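Local coordinates for mandelate racemase/muconate lactonizing enzyme-like protein (Roseovarius sp. TM1035, PDB 3RCY), which probably catalyses proton abstraction next to a carboxylate, as magnesium-dependent enzymes of the enolase superfamily do, at residues Asn70-Phe75 against Gly290-Lys295; Ala267-Val272 against Lys295-Met300; Pro271-Gly276 against Glu302-Gln307; Val317-Asn322 against Cys335-Thr340. All blocks are in the same frame, centred on the assembly; numbering follows the deposited sequence.

Contact 1. Residues Asn70-Phe75 against Gly290-Lys295; sequences NIELMF and GIWEMK
The indole of Trp292 meets Glu72 at its edge: OE2 of Glu72 lies 2.9 Å from NE1 of Trp292 and in the ring plane. The N-H...O angle of 165° makes the bond nearly straight, although the hydrogen reaches OE2 from well above the carboxylate plane, the two flat groups standing almost perpendicular. The second flat pair is stacked instead. The carboxylate of Glu293 lies over one face of the Phe75 ring, offset toward the rim, with the planes 22° apart and CZ of Phe75 3.6 Å from OE2 of Glu293. Nearer the root of the indole, CG2 of Ile71 sits 3.6 Å from CB of Trp292. Trp292 carries CG anti to its own backbone N (chi1 -163°), which sends the indole across to helix 71-80. The two helical segments cross nearly at right angles, their axes 10.2 Å apart, and so join the N-terminal domain to the barrel domain. A leucine in place of Trp292 would probably leave Glu72 OE2 without its N-H partner and open a gap where the indole packs on Leu118 of the second subunit. Each buried carboxylate has a cation as well: Glu72 OE1 pairs with Lys296, Glu72 OE2 with Lys295 of the second subunit, and Glu293 OE1 with Lys266. These lysines probably keep both glutamates ionised, and they tie the domain interface to the subunit interface.

Contact 2. Residues Ala267-Val272 against Lys295-Met300; sequences AEFAPV and KKVAAM. With RIB (alpha-D-ribofuranose), chain L; RIB (alpha-D-ribofuranose), chain M.
The backbone oxygen of Ala267 accepts a hydrogen bond from O5 of one ribofuranose, 2.8 Å away, on a flank of helix 266-274 turned away from helix 290-302. One residue on, Glu268 reaches a second ribose: its OE1 takes a weak hydrogen bond of 3.1 Å from O2 of that sugar. OE1 is also bonded to the backbone N of Thr264, while OE2 forms a salt bridge with Arg86 of the third subunit. The contact between the helices themselves is apolar. Both methyls of Val297 meet the root of Phe269, where CG1 of Val297 is 3.7 Å from CB of Phe269 and CG2 is 3.9 Å from the same atom. With CG anti to its carbonyl carbon (chi1 -79°), Phe269 is turned so that Val297 crosses it at about a right angle. A turn further along, SD of Met300 approaches CB of Ala270 more loosely, at 4.5 Å. Leu281 of a barrel strand packs against both Phe269 and Val297, as expected for neighbouring helices on the outside of a beta/alpha barrel. Helix 266-274 thus divides its chemistry by side: apolar side chains, one of them a thioether, join it to helix 290-302, whereas a carbonyl and a carboxylate offer acceptors to sugar hydroxyls near a subunit boundary.

Contact 3. Residues Pro271-Gly276 against Glu302-Gln307; sequences PVLREG and EVYNAQ
Leu273 lies over the Tyr304 ring, with its CB 3.8 Å from the ring centroid and 12° off the normal, a CH-pi contact close to the middle of the face. The carbonyl carbon of Leu273 lies over the ring as well, and its O comes 3.5 Å from CE2 of Tyr304. At the far end of the leucine, CD2 touches CB of Ala306 at 3.9 Å. The phenol oxygen continues past Leu273 to the next residue, where OH of Tyr304 is 3.4 Å from CA of Arg274 and 3.6 Å from its CB. Tyr304 holds CG anti to its carbonyl carbon (chi1 -76°), laying the ring against the last turn of helix 266-274. Farther out, both backbones are set by helix ends. Gly276 closes helix 266-274 in a Schellman motif, with phi at 70°, and Asn305 is the positive-phi residue of another that ends helix 290-302, bringing Tyr304 and Ala306 to face Leu273. The polar ends look to the second subunit: Tyr304 OH is hydrogen-bonded to Arg274 NE of that chain, whose own Tyr304 receives Arg274 here in the same way, and a cation-pi contact accompanies the exchange. Within the chain, then, the tyrosine uses its face for the CB and peptide group of Leu273, while its hydroxyl and the guanidinium are spent on the reciprocal bonds that join two subunits.

Contact 4. Residues Val317-Asn322 against Cys335-Thr340; sequences VEWAAN and CESIET
Helix 316-327 passes the end of strand 335-336 with the CA atoms of Asn322 and Cys335 7.2 Å apart and those of Trp319 and Ser337 7.4 Å apart, so that side chains and one water bridge the space. Trp319 extends its indole toward the strand, CG anti to the backbone N (chi1 -173°). Its NE1 donates a weak hydrogen bond to OG of Ser337, 3.2 Å away, and the N-H...O angle of 126° shows how bent it is. OG also comes obliquely to the six-membered ring, 3.7 Å from CZ2 of Trp319. A glycine in place of Trp319 would probably open a gap against Ser337 and Ile358 and deprive OG of its N-H neighbour. One turn on, water 1 links the segments: it donates to the backbone O of Glu336 at 2.7 Å and accepts a weak bond from ND2 of Asn322 at 3.0 Å. The stronger partner of ND2 is the backbone O of His311. SG of Cys335 meets the backbone O of Asn322 at 4.0 Å, a van der Waals approach. The Glu336 side chain leaves in another direction, its OE2 forming a salt bridge with Lys166 and its OE1 a hydrogen bond with the backbone N of Leu312. The nearest atom of the Glu336 side chain is about 5 Å from the magnesium ion. Much of this buried polar contact therefore depends on weak bonds and a water, and it places the helix beside a strand whose glutamate faces the metal region of the barrel.

Overall arrangement
Helix 290-302 serves contacts 1 and 2, whose centres are 13 Å apart, and a salt bridge of 2.7 Å between Glu72 OE1 and Lys296 NZ joins them directly. Helix 266-274 carries contact 2 on into contact 3, 8 Å away between centres, where CD1 of Leu273 packs against the backbone C of Met300. These three contacts all touch the second subunit. Contact 4 has no other chain against it and meets contact 1 through Ile291 CD1 and Ala321 CB, 4.0 Å apart. Contact 4 approaches the magnesium site, which Glu235 and Glu261 supply, whereas contact 2 supplies Ala267 and Glu268 to the ribose pockets.

Contact 1. Residues Asn70-Phe75 against Gly290-Lys295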
loop_
_atom_site.group_PDB
_atom_site.type_symbol
_atom_site.label_atom_id
_atom_site.label_comp_id
_atom_site.label_asym_id
_atom_site.label_seq_id
_atom_site.Cartn_x
_atom_site.Cartn_y
_atom_site.Cartn_z
ATOM N N ASN A 70 16.347 37.231 11.240
ATOM C CA ASN A 70 15.000 36.656 11.234
ATOM C C ASN A 70 14.658 35.944 9.933
ATOM O O ASN A 70 13.719 36.315 9.220
ATOM C CB ASN A 70 13.957 37.705 11.629
ATOM C CG ASN A 70 14.119 38.160 13.076
ATOM O OD1 ASN A 70 14.669 37.433 13.901
ATOM N ND2 ASN A 70 13.654 39.365 13.381
ATOM N N ILE A 71 15.450 34.914 9.648
ATOM C CA ILE A 71 15.400 34.161 8.391
ATOM C C ILE A 71 14.141 33.284 8.291
ATOM O O ILE A 71 13.539 33.177 7.212
ATOM C CB ILE A 71 16.694 33.296 8.229
ATOM C CG1 ILE A 71 17.956 34.179 8.238
ATOM C CG2 ILE A 71 16.645 32.412 6.979
ATOM C CD1 ILE A 71 18.223 34.943 6.957
ATOM N N GLU A 72 13.745 32.665 9.406
ATOM C CA GLU A 72 12.526 31.856 9.445
ATOM C C GLU A 72 11.316 32.730 9.133
ATOM O O GLU A 72 10.458 32.366 8.324
ATOM C CB GLU A 72 12.322 31.202 10.827
ATOM C CG GLU A 72 13.339 30.151 11.219
ATOM C CD GLU A 72 12.939 28.725 10.824
ATOM O OE1 GLU A 72 11.850 28.519 10.234
ATOM O OE2 GLU A 72 13.731 27.808 11.105
ATOM N N LEU A 73 11.264 33.885 9.795
ATOM C CA LEU A 73 10.150 34.818 9.667
ATOM C C LEU A 73 10.045 35.365 8.247
ATOM O O LEU A 73 8.962 35.386 7.664
ATOM C CB LEU A 73 10.283 35.963 10.677
ATOM C CG LEU A 73 9.185 37.048 10.639
ATOM C CD1 LEU A 73 7.788 36.470 10.853
ATOM C CD2 LEU A 73 9.468 38.136 11.666
ATOM N N MET A 74 11.170 35.803 7.696
ATOM C CA MET A 74 11.164 36.382 6.354
ATOM C C MET A 74 10.755 35.350 5.306
ATOM O O MET A 74 9.996 35.673 4.392
ATOM C CB MET A 74 12.500 37.049 6.016
ATOM C CG MET A 74 12.726 38.313 6.849
ATOM S SD MET A 74 14.121 39.294 6.294
ATOM C CE MET A 74 15.469 38.360 7.013
ATOM N N PHE A 75 11.214 34.107 5.462
ATOM C CA PHE A 75 10.727 33.039 4.595
ATOM C C PHE A 75 9.200 32.889 4.684
ATOM O O PHE A 75 8.521 32.890 3.651
ATOM C CB PHE A 75 11.422 31.692 4.842
ATOM C CG PHE A 75 10.870 30.576 3.981
ATOM C CD1 PHE A 75 11.347 30.378 2.687
ATOM C CD2 PHE A 75 9.841 29.758 4.453
ATOM C CE1 PHE A 75 10.814 29.365 1.876
ATOM C CE2 PHE A 75 9.307 28.752 3.662
ATOM C CZ PHE A 75 9.794 28.550 2.372
ATOM N N GLY A 290 16.784 29.501 -0.520
ATOM C CA GLY A 290 18.010 29.951 0.133
ATOM C C GLY A 290 18.681 28.920 1.030
ATOM O O GLY A 290 18.293 27.748 1.058
ATOM N N ILE A 291 19.687 29.380 1.774
ATOM C CA ILE A 291 20.581 28.503 2.542
ATOM C C ILE A 291 19.860 27.773 3.679
ATOM O O ILE A 291 19.996 26.557 3.814
ATOM C CB ILE A 291 21.822 29.281 3.076
ATOM C CG1 ILE A 291 22.680 29.788 1.910
ATOM C CG2 ILE A 291 22.662 28.413 4.046
ATOM C CD1 ILE A 291 23.708 30.863 2.289
ATOM N N TRP A 292 19.103 28.514 4.486
ATOM C CA TRP A 292 18.424 27.946 5.661
ATOM C C TRP A 292 17.358 26.930 5.269
ATOM O O TRP A 292 17.294 25.848 5.842
ATOM C CB TRP A 292 17.807 29.058 6.513
ATOM C CG TRP A 292 17.441 28.663 7.924
ATOM C CD1 TRP A 292 16.179 28.557 8.449
ATOM C CD2 TRP A 292 18.346 28.336 8.989
ATOM N NE1 TRP A 292 16.245 28.183 9.776
ATOM C CE2 TRP A 292 17.561 28.048 10.134
ATOM C CE3 TRP A 292 19.745 28.273 9.094
ATOM C CZ2 TRP A 292 18.130 27.696 11.368
ATOM C CZ3 TRP A 292 20.314 27.923 10.317
ATOM C CH2 TRP A 292 19.502 27.635 11.443
ATOM N N GLU A 293 16.523 27.285 4.293
ATOM C CA GLU A 293 15.499 26.370 3.779
ATOM C C GLU A 293 16.149 25.078 3.259
ATOM O O GLU A 293 15.657 23.976 3.516
ATOM C CB GLU A 293 14.657 27.073 2.695
ATOM C CG GLU A 293 13.587 26.214 2.027
ATOM C CD GLU A 293 12.360 25.957 2.888
ATOM O OE1 GLU A 293 12.326 26.349 4.080
ATOM O OE2 GLU A 293 11.410 25.355 2.351
ATOM N N MET A 294 17.282 25.214 2.574
ATOM C CA MET A 294 17.999 24.039 2.083
ATOM C C MET A 294 18.690 23.219 3.179
ATOM O O MET A 294 18.894 22.019 2.999
ATOM C CB MET A 294 18.955 24.402 0.938
ATOM C CG MET A 294 18.218 24.728 -0.378
ATOM S SD MET A 294 17.006 23.461 -0.841
ATOM C CE MET A 294 15.477 24.118 -0.185
ATOM N N LYS A 295 19.028 23.855 4.306
ATOM C CA LYS A 295 19.470 23.116 5.503
ATOM C C LYS A 295 18.355 22.208 6.028
ATOM O O LYS A 295 18.598 21.070 6.451
ATOM C CB LYS A 295 19.967 24.067 6.611
ATOM C CG LYS A 295 21.375 24.654 6.386
ATOM C CD LYS A 295 22.506 23.621 6.616
ATOM C CE LYS A 295 22.708 23.272 8.092
ATOM N NZ LYS A 295 23.961 22.459 8.298
#

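Contact 2. Residues Ala267-Val272 against Lys295-Met300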
loop_
_atom_site.group_PDB
_atom_site.type_symbol
_atom_site.label_atom_id
_atom_site.label_comp_id
_atom_site.label_asym_id
_atom_site.label_seq_id
_atom_site.Cartn_x
_atom_site.Cartn_y
_atom_site.Cartn_z
ATOM N N ALA A 267 8.592 21.994 0.804
ATOM C CA ALA A 267 7.270 21.456 0.423
ATOM C C ALA A 267 7.326 20.623 -0.861
ATOM O O ALA A 267 6.470 19.774 -1.084
ATOM C CB ALA A 267 6.226 22.580 0.288
ATOM N N GLU A 268 8.332 20.870 -1.701
ATOM C CA GLU A 268 8.509 20.096 -2.936
ATOM C C GLU A 268 9.565 19.013 -2.802
ATOM O O GLU A 268 9.441 17.953 -3.407
ATOM C CB GLU A 268 8.829 21.020 -4.118
ATOM C CG GLU A 268 7.605 21.811 -4.557
ATOM C CD GLU A 268 7.832 22.708 -5.773
ATOM O OE1 GLU A 268 8.919 22.679 -6.394
ATOM O OE2 GLU A 268 6.889 23.453 -6.110
ATOM N N PHE A 269 10.605 19.274 -2.008
ATOM C CA PHE A 269 11.652 18.270 -1.823
ATOM C C PHE A 269 11.203 17.102 -0.950
ATOM O O PHE A 269 11.602 15.959 -1.187
ATOM C CB PHE A 269 12.938 18.898 -1.296
ATOM C CG PHE A 269 13.743 19.572 -2.364
ATOM C CD1 PHE A 269 14.545 18.823 -3.225
ATOM C CD2 PHE A 269 13.662 20.951 -2.546
ATOM C CE1 PHE A 269 15.272 19.447 -4.251
ATOM C CE2 PHE A 269 14.386 21.588 -3.557
ATOM C CZ PHE A 269 15.193 20.830 -4.415
ATOM N N ALA A 270 10.355 17.384 0.035
ATOM C CA ALA A 270 9.865 16.335 0.931
ATOM C C ALA A 270 9.159 15.176 0.198
ATOM O O ALA A 270 9.491 14.014 0.444
ATOM C CB ALA A 270 8.971 16.926 2.030
ATOM N N PRO A 271 8.192 15.478 -0.695
ATOM C CA PRO A 271 7.539 14.399 -1.447
ATOM C C PRO A 271 8.480 13.608 -2.366
ATOM O O PRO A 271 8.281 12.406 -2.544
ATOM C CB PRO A 271 6.483 15.136 -2.279
ATOM C CG PRO A 271 6.186 16.370 -1.492
ATOM C CD PRO A 271 7.517 16.771 -0.925
ATOM N N VAL A 272 9.485 14.268 -2.937
ATOM C CA VAL A 272 10.491 13.589 -3.761
ATOM C C VAL A 272 11.180 12.481 -2.950
ATOM O O VAL A 272 11.343 11.358 -3.430
ATOM C CB VAL A 272 11.521 14.594 -4.327
ATOM C CG1 VAL A 272 12.737 13.880 -4.916
ATOM C CG2 VAL A 272 10.865 15.501 -5.391
ATOM N N LYS A 295 19.028 23.855 4.306
ATOM C CA LYS A 295 19.470 23.116 5.503
ATOM C C LYS A 295 18.355 22.208 6.028
ATOM O O LYS A 295 18.598 21.070 6.451
ATOM C CB LYS A 295 19.967 24.067 6.611
ATOM C CG LYS A 295 21.375 24.654 6.386
ATOM C CD LYS A 295 22.506 23.621 6.616
ATOM C CE LYS A 295 22.708 23.272 8.092
ATOM N NZ LYS A 295 23.961 22.459 8.298
ATOM N N LYS A 296 17.128 22.713 5.996
ATOM C CA LYS A 296 15.964 21.914 6.357
ATOM C C LYS A 296 15.847 20.702 5.438
ATOM O O LYS A 296 15.641 19.576 5.906
ATOM C CB LYS A 296 14.689 22.769 6.324
ATOM C CG LYS A 296 14.669 23.900 7.367
ATOM C CD LYS A 296 13.296 24.578 7.444
ATOM C CE LYS A 296 13.218 25.582 8.602
ATOM N NZ LYS A 296 11.952 26.410 8.544
ATOM N N VAL A 297 16.015 20.922 4.132
ATOM C CA VAL A 297 15.959 19.831 3.151
ATOM C C VAL A 297 17.093 18.827 3.342
ATOM O O VAL A 297 16.868 17.617 3.253
ATOM C CB VAL A 297 15.898 20.370 1.689
ATOM C CG1 VAL A 297 16.024 19.239 0.678
ATOM C CG2 VAL A 297 14.597 21.109 1.477
ATOM N N ALA A 298 18.299 19.325 3.615
ATOM C CA ALA A 298 19.448 18.451 3.890
ATOM C C ALA A 298 19.176 17.490 5.049
ATOM O O ALA A 298 19.539 16.313 4.970
ATOM C CB ALA A 298 20.723 19.276 4.162
ATOM N N ALA A 299 18.544 17.990 6.113
ATOM C CA ALA A 299 18.194 17.158 7.274
ATOM C C ALA A 299 17.160 16.095 6.909
ATOM O O ALA A 299 17.242 14.955 7.381
ATOM C CB ALA A 299 17.689 18.015 8.420
ATOM N N MET A 300 16.187 16.470 6.081
ATOM C CA MET A 300 15.229 15.508 5.531
ATOM C C MET A 300 15.926 14.408 4.727
ATOM O O MET A 300 15.638 13.217 4.909
ATOM C CB MET A 300 14.185 16.223 4.673
ATOM C CG MET A 300 13.254 17.069 5.502
ATOM S SD MET A 300 12.411 18.317 4.536
ATOM C CE MET A 300 12.005 19.456 5.859
HETATM O O5 RIB L . 4.215 21.223 -2.035
HETATM C C5 RIB L . 3.920 20.248 -3.040
HETATM C C4 RIB L . 3.060 20.910 -4.102
HETATM O O4 RIB L . 1.742 20.370 -4.039
HETATM C C3 RIB L . 2.962 22.398 -3.832
HETATM O O3 RIB L . 3.596 23.119 -4.905
HETATM C C2 RIB L . 1.477 22.684 -3.662
HETATM O O2 RIB L . 1.038 23.729 -4.522
HETATM C C1 RIB L . 0.755 21.402 -4.044
HETATM O O1 RIB L . -0.317 21.079 -3.138
HETATM O O5 RIB M . 2.861 19.423 -9.580
HETATM C C5 RIB M . 3.426 18.823 -8.410
HETATM C C4 RIB M . 4.703 19.572 -8.070
HETATM O O4 RIB M . 5.626 18.704 -7.416
HETATM C C3 RIB M . 5.408 20.048 -9.322
HETATM O O3 RIB M . 5.107 21.412 -9.556
HETATM C C2 RIB M . 6.874 19.925 -9.019
HETATM O O2 RIB M . 7.390 21.196 -8.637
HETATM C C1 RIB M . 6.964 18.967 -7.849
HETATM O O1 RIB M . 7.615 17.759 -8.263
#

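Contact 3. Residues Pro271-Gly276 against Glu302-Gln307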
loop_
_atom_site.group_PDB
_atom_site.type_symbol
_atom_site.label_atom_id
_atom_site.label_comp_id
_atom_site.label_asym_id
_atom_site.label_seq_id
_atom_site.Cartn_x
_atom_site.Cartn_y
_atom_site.Cartn_z
ATOM N N PRO A 271 8.192 15.478 -0.695
ATOM C CA PRO A 271 7.539 14.399 -1.447
ATOM C C PRO A 271 8.480 13.608 -2.366
ATOM O O PRO A 271 8.281 12.406 -2.544
ATOM C CB PRO A 271 6.483 15.136 -2.279
ATOM C CG PRO A 271 6.186 16.370 -1.492
ATOM C CD PRO A 271 7.517 16.771 -0.925
ATOM N N VAL A 272 9.485 14.268 -2.937
ATOM C CA VAL A 272 10.491 13.589 -3.761
ATOM C C VAL A 272 11.180 12.481 -2.950
ATOM O O VAL A 272 11.343 11.358 -3.430
ATOM C CB VAL A 272 11.521 14.594 -4.327
ATOM C CG1 VAL A 272 12.737 13.880 -4.916
ATOM C CG2 VAL A 272 10.865 15.501 -5.391
ATOM N N LEU A 273 11.557 12.800 -1.714
ATOM C CA LEU A 273 12.147 11.819 -0.810
ATOM C C LEU A 273 11.134 10.752 -0.393
ATOM O O LEU A 273 11.375 9.550 -0.545
ATOM C CB LEU A 273 12.747 12.510 0.424
ATOM C CG LEU A 273 13.975 13.417 0.225
ATOM C CD1 LEU A 273 14.228 14.292 1.467
ATOM C CD2 LEU A 273 15.242 12.613 -0.153
ATOM N N ARG A 274 9.987 11.199 0.108
ATOM C CA ARG A 274 8.973 10.297 0.648
ATOM C C ARG A 274 8.502 9.267 -0.387
ATOM O O ARG A 274 8.243 8.113 -0.044
ATOM C CB ARG A 274 7.787 11.115 1.181
ATOM C CG ARG A 274 6.840 10.360 2.099
ATOM C CD ARG A 274 5.651 11.236 2.445
ATOM N NE ARG A 274 6.028 12.373 3.285
ATOM C CZ ARG A 274 5.599 13.619 3.111
ATOM N NH1 ARG A 274 6.001 14.579 3.938
ATOM N NH2 ARG A 274 4.785 13.928 2.101
ATOM N N GLU A 275 8.394 9.681 -1.650
ATOM C CA GLU A 275 7.956 8.762 -2.705
ATOM C C GLU A 275 9.099 7.950 -3.339
ATOM O O GLU A 275 8.860 7.092 -4.187
ATOM C CB GLU A 275 7.146 9.510 -3.785
ATOM C CG GLU A 275 5.905 10.245 -3.263
ATOM C CD GLU A 275 4.948 9.356 -2.460
ATOM O OE1 GLU A 275 4.655 8.214 -2.899
ATOM O OE2 GLU A 275 4.484 9.804 -1.384
ATOM N N GLY A 276 10.333 8.214 -2.922
ATOM C CA GLY A 276 11.496 7.527 -3.482
ATOM C C GLY A 276 11.804 7.925 -4.917
ATOM O O GLY A 276 12.343 7.125 -5.687
ATOM N N GLU A 302 18.914 13.345 5.151
ATOM C CA GLU A 302 19.592 12.495 6.137
ATOM C C GLU A 302 18.748 11.309 6.581
ATOM O O GLU A 302 19.260 10.190 6.653
ATOM C CB GLU A 302 20.026 13.279 7.377
ATOM C CG GLU A 302 21.219 14.203 7.189
ATOM C CD GLU A 302 21.759 14.671 8.529
ATOM O OE1 GLU A 302 22.356 13.838 9.245
ATOM O OE2 GLU A 302 21.570 15.854 8.881
ATOM N N VAL A 303 17.466 11.544 6.879
ATOM C CA VAL A 303 16.592 10.466 7.370
ATOM C C VAL A 303 16.052 9.550 6.264
ATOM O O VAL A 303 15.271 8.628 6.531
ATOM C CB VAL A 303 15.447 10.971 8.285
ATOM C CG1 VAL A 303 16.034 11.671 9.512
ATOM C CG2 VAL A 303 14.481 11.889 7.534
ATOM N N TYR A 304 16.476 9.813 5.031
ATOM C CA TYR A 304 16.251 8.893 3.915
ATOM C C TYR A 304 17.565 8.279 3.445
ATOM O O TYR A 304 17.585 7.592 2.433
ATOM C CB TYR A 304 15.545 9.600 2.747
ATOM C CG TYR A 304 14.075 9.809 3.012
ATOM C CD1 TYR A 304 13.639 10.901 3.752
ATOM C CD2 TYR A 304 13.127 8.881 2.574
ATOM C CE1 TYR A 304 12.288 11.087 4.038
ATOM C CE2 TYR A 304 11.765 9.056 2.850
ATOM C CZ TYR A 304 11.355 10.162 3.583
ATOM O OH TYR A 304 10.018 10.367 3.862
ATOM N N ASN A 305 18.648 8.522 4.193
ATOM C CA ASN A 305 20.003 8.081 3.807
ATOM C C ASN A 305 20.313 8.557 2.384
ATOM O O ASN A 305 20.841 7.811 1.537
ATOM C CB ASN A 305 20.149 6.557 3.953
ATOM C CG ASN A 305 21.607 6.088 3.917
ATOM O OD1 ASN A 305 22.534 6.859 4.190
ATOM N ND2 ASN A 305 21.807 4.824 3.573
ATOM N N ALA A 306 19.958 9.817 2.145
ATOM C CA ALA A 306 20.060 10.460 0.839
ATOM C C ALA A 306 21.041 11.624 0.957
ATOM O O ALA A 306 21.365 12.048 2.067
ATOM C CB ALA A 306 18.687 10.951 0.394
ATOM N N GLN A 307 21.514 12.136 -0.178
ATOM C CA GLN A 307 22.554 13.167 -0.184
ATOM C C GLN A 307 22.215 14.402 -1.008
ATOM O O GLN A 307 21.340 14.365 -1.873
ATOM C CB GLN A 307 23.882 12.578 -0.663
ATOM C CG GLN A 307 24.450 11.528 0.287
ATOM C CD GLN A 307 25.909 11.265 0.063
ATOM O OE1 GLN A 307 26.340 10.936 -1.046
ATOM N NE2 GLN A 307 26.688 11.388 1.127
#

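Contact 4. Residues Val317-Asn322 against Cys335-Thr340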
loop_
_atom_site.group_PDB
_atom_site.type_symbol
_atom_site.label_atom_id
_atom_site.label_comp_id
_atom_site.label_asym_id
_atom_site.label_seq_id
_atom_site.Cartn_x
_atom_site.Cartn_y
_atom_site.Cartn_z
ATOM N N VAL A 317 28.416 33.755 -7.077
ATOM C CA VAL A 317 27.784 34.161 -5.821
ATOM C C VAL A 317 26.872 33.042 -5.326
ATOM O O VAL A 317 26.957 32.637 -4.166
ATOM C CB VAL A 317 27.001 35.508 -5.947
ATOM C CG1 VAL A 317 26.205 35.793 -4.675
ATOM C CG2 VAL A 317 27.964 36.665 -6.227
ATOM N N GLU A 318 26.011 32.526 -6.203
ATOM C CA GLU A 318 25.220 31.358 -5.830
ATOM C C GLU A 318 26.138 30.184 -5.482
ATOM O O GLU A 318 25.860 29.428 -4.559
ATOM C CB GLU A 318 24.236 30.950 -6.927
ATOM C CG GLU A 318 23.196 29.968 -6.399
ATOM C CD GLU A 318 22.478 29.196 -7.484
ATOM O OE1 GLU A 318 23.146 28.687 -8.418
ATOM O OE2 GLU A 318 21.243 29.071 -7.384
ATOM N N TRP A 319 27.245 30.055 -6.209
ATOM C CA TRP A 319 28.206 28.991 -5.936
ATOM C C TRP A 319 28.828 29.117 -4.545
ATOM O O TRP A 319 29.053 28.113 -3.883
ATOM C CB TRP A 319 29.294 28.964 -7.005
ATOM C CG TRP A 319 30.227 27.806 -6.886
ATOM C CD1 TRP A 319 29.906 26.471 -6.938
ATOM C CD2 TRP A 319 31.641 27.869 -6.704
ATOM N NE1 TRP A 319 31.038 25.706 -6.797
ATOM C CE2 TRP A 319 32.118 26.536 -6.656
ATOM C CE3 TRP A 319 32.557 28.923 -6.575
ATOM C CZ2 TRP A 319 33.472 26.233 -6.489
ATOM C CZ3 TRP A 319 33.906 28.616 -6.401
ATOM C CH2 TRP A 319 34.347 27.284 -6.364
ATOM N N ALA A 320 29.114 30.345 -4.111
ATOM C CA ALA A 320 29.631 30.569 -2.755
ATOM C C ALA A 320 28.628 30.104 -1.695
ATOM O O ALA A 320 29.017 29.482 -0.701
ATOM C CB ALA A 320 30.009 32.031 -2.536
ATOM N N ALA A 321 27.348 30.391 -1.918
ATOM C CA ALA A 321 26.286 29.885 -1.045
ATOM C C ALA A 321 26.324 28.360 -0.987
ATOM O O ALA A 321 26.298 27.775 0.104
ATOM C CB ALA A 321 24.899 30.397 -1.485
ATOM N N ASN A 322 26.429 27.726 -2.156
ATOM C CA ASN A 322 26.550 26.264 -2.254
ATOM C C ASN A 322 27.692 25.697 -1.405
ATOM O O ASN A 322 27.553 24.647 -0.773
ATOM C CB ASN A 322 26.754 25.834 -3.709
ATOM C CG ASN A 322 25.547 26.115 -4.590
ATOM O OD1 ASN A 322 24.479 26.492 -4.113
ATOM N ND2 ASN A 322 25.716 25.921 -5.889
ATOM N N CYS A 335 29.707 19.199 -5.215
ATOM C CA CYS A 335 29.234 20.518 -5.653
ATOM C C CYS A 335 29.534 20.760 -7.119
ATOM O O CYS A 335 30.697 20.755 -7.530
ATOM C CB CYS A 335 29.872 21.639 -4.825
ATOM S SG CYS A 335 29.065 21.922 -3.255
ATOM N N GLU A 336 28.483 20.983 -7.902
ATOM C CA GLU A 336 28.619 21.413 -9.296
ATOM C C GLU A 336 29.417 22.715 -9.344
ATOM O O GLU A 336 29.200 23.598 -8.527
ATOM C CB GLU A 336 27.224 21.619 -9.905
ATOM C CG GLU A 336 27.185 21.746 -11.423
ATOM C CD GLU A 336 25.780 21.526 -11.999
ATOM O OE1 GLU A 336 24.788 21.598 -11.238
ATOM O OE2 GLU A 336 25.668 21.275 -13.223
ATOM N N SER A 337 30.335 22.817 -10.305
ATOM C CA SER A 337 31.204 23.980 -10.439
ATOM C C SER A 337 31.428 24.343 -11.908
ATOM O O SER A 337 31.361 23.486 -12.799
ATOM C CB SER A 337 32.550 23.731 -9.739
ATOM O OG SER A 337 32.358 23.282 -8.399
ATOM N N ILE A 338 31.678 25.626 -12.152
ATOM C CA ILE A 338 31.929 26.127 -13.499
ATOM C C ILE A 338 33.191 26.981 -13.459
ATOM O O ILE A 338 33.252 28.001 -12.751
ATOM C CB ILE A 338 30.739 26.964 -14.059
ATOM C CG1 ILE A 338 29.416 26.187 -13.946
ATOM C CG2 ILE A 338 31.018 27.375 -15.523
ATOM C CD1 ILE A 338 28.167 26.992 -14.345
ATOM N N GLU A 339 34.205 26.552 -14.202
ATOM C CA GLU A 339 35.478 27.257 -14.226
ATOM C C GLU A 339 35.586 28.125 -15.476
ATOM O O GLU A 339 35.813 27.611 -16.569
ATOM C CB GLU A 339 36.632 26.254 -14.171
ATOM C CG GLU A 339 37.957 26.829 -13.706
ATOM C CD GLU A 339 39.143 25.916 -14.016
ATOM O OE1 GLU A 339 38.919 24.733 -14.369
ATOM O OE2 GLU A 339 40.301 26.389 -13.912
ATOM N N THR A 340 35.410 29.436 -15.312
ATOM C CA THR A 340 35.616 30.392 -16.408
ATOM C C THR A 340 36.338 31.614 -15.866
ATOM O O THR A 340 36.257 31.888 -14.662
ATOM C CB THR A 340 34.290 30.852 -17.105
ATOM O OG1 THR A 340 33.573 31.753 -16.251
ATOM C CG2 THR A 340 33.402 29.667 -17.489
HETATM O O HOH W 1 27.422 23.546 -6.467
#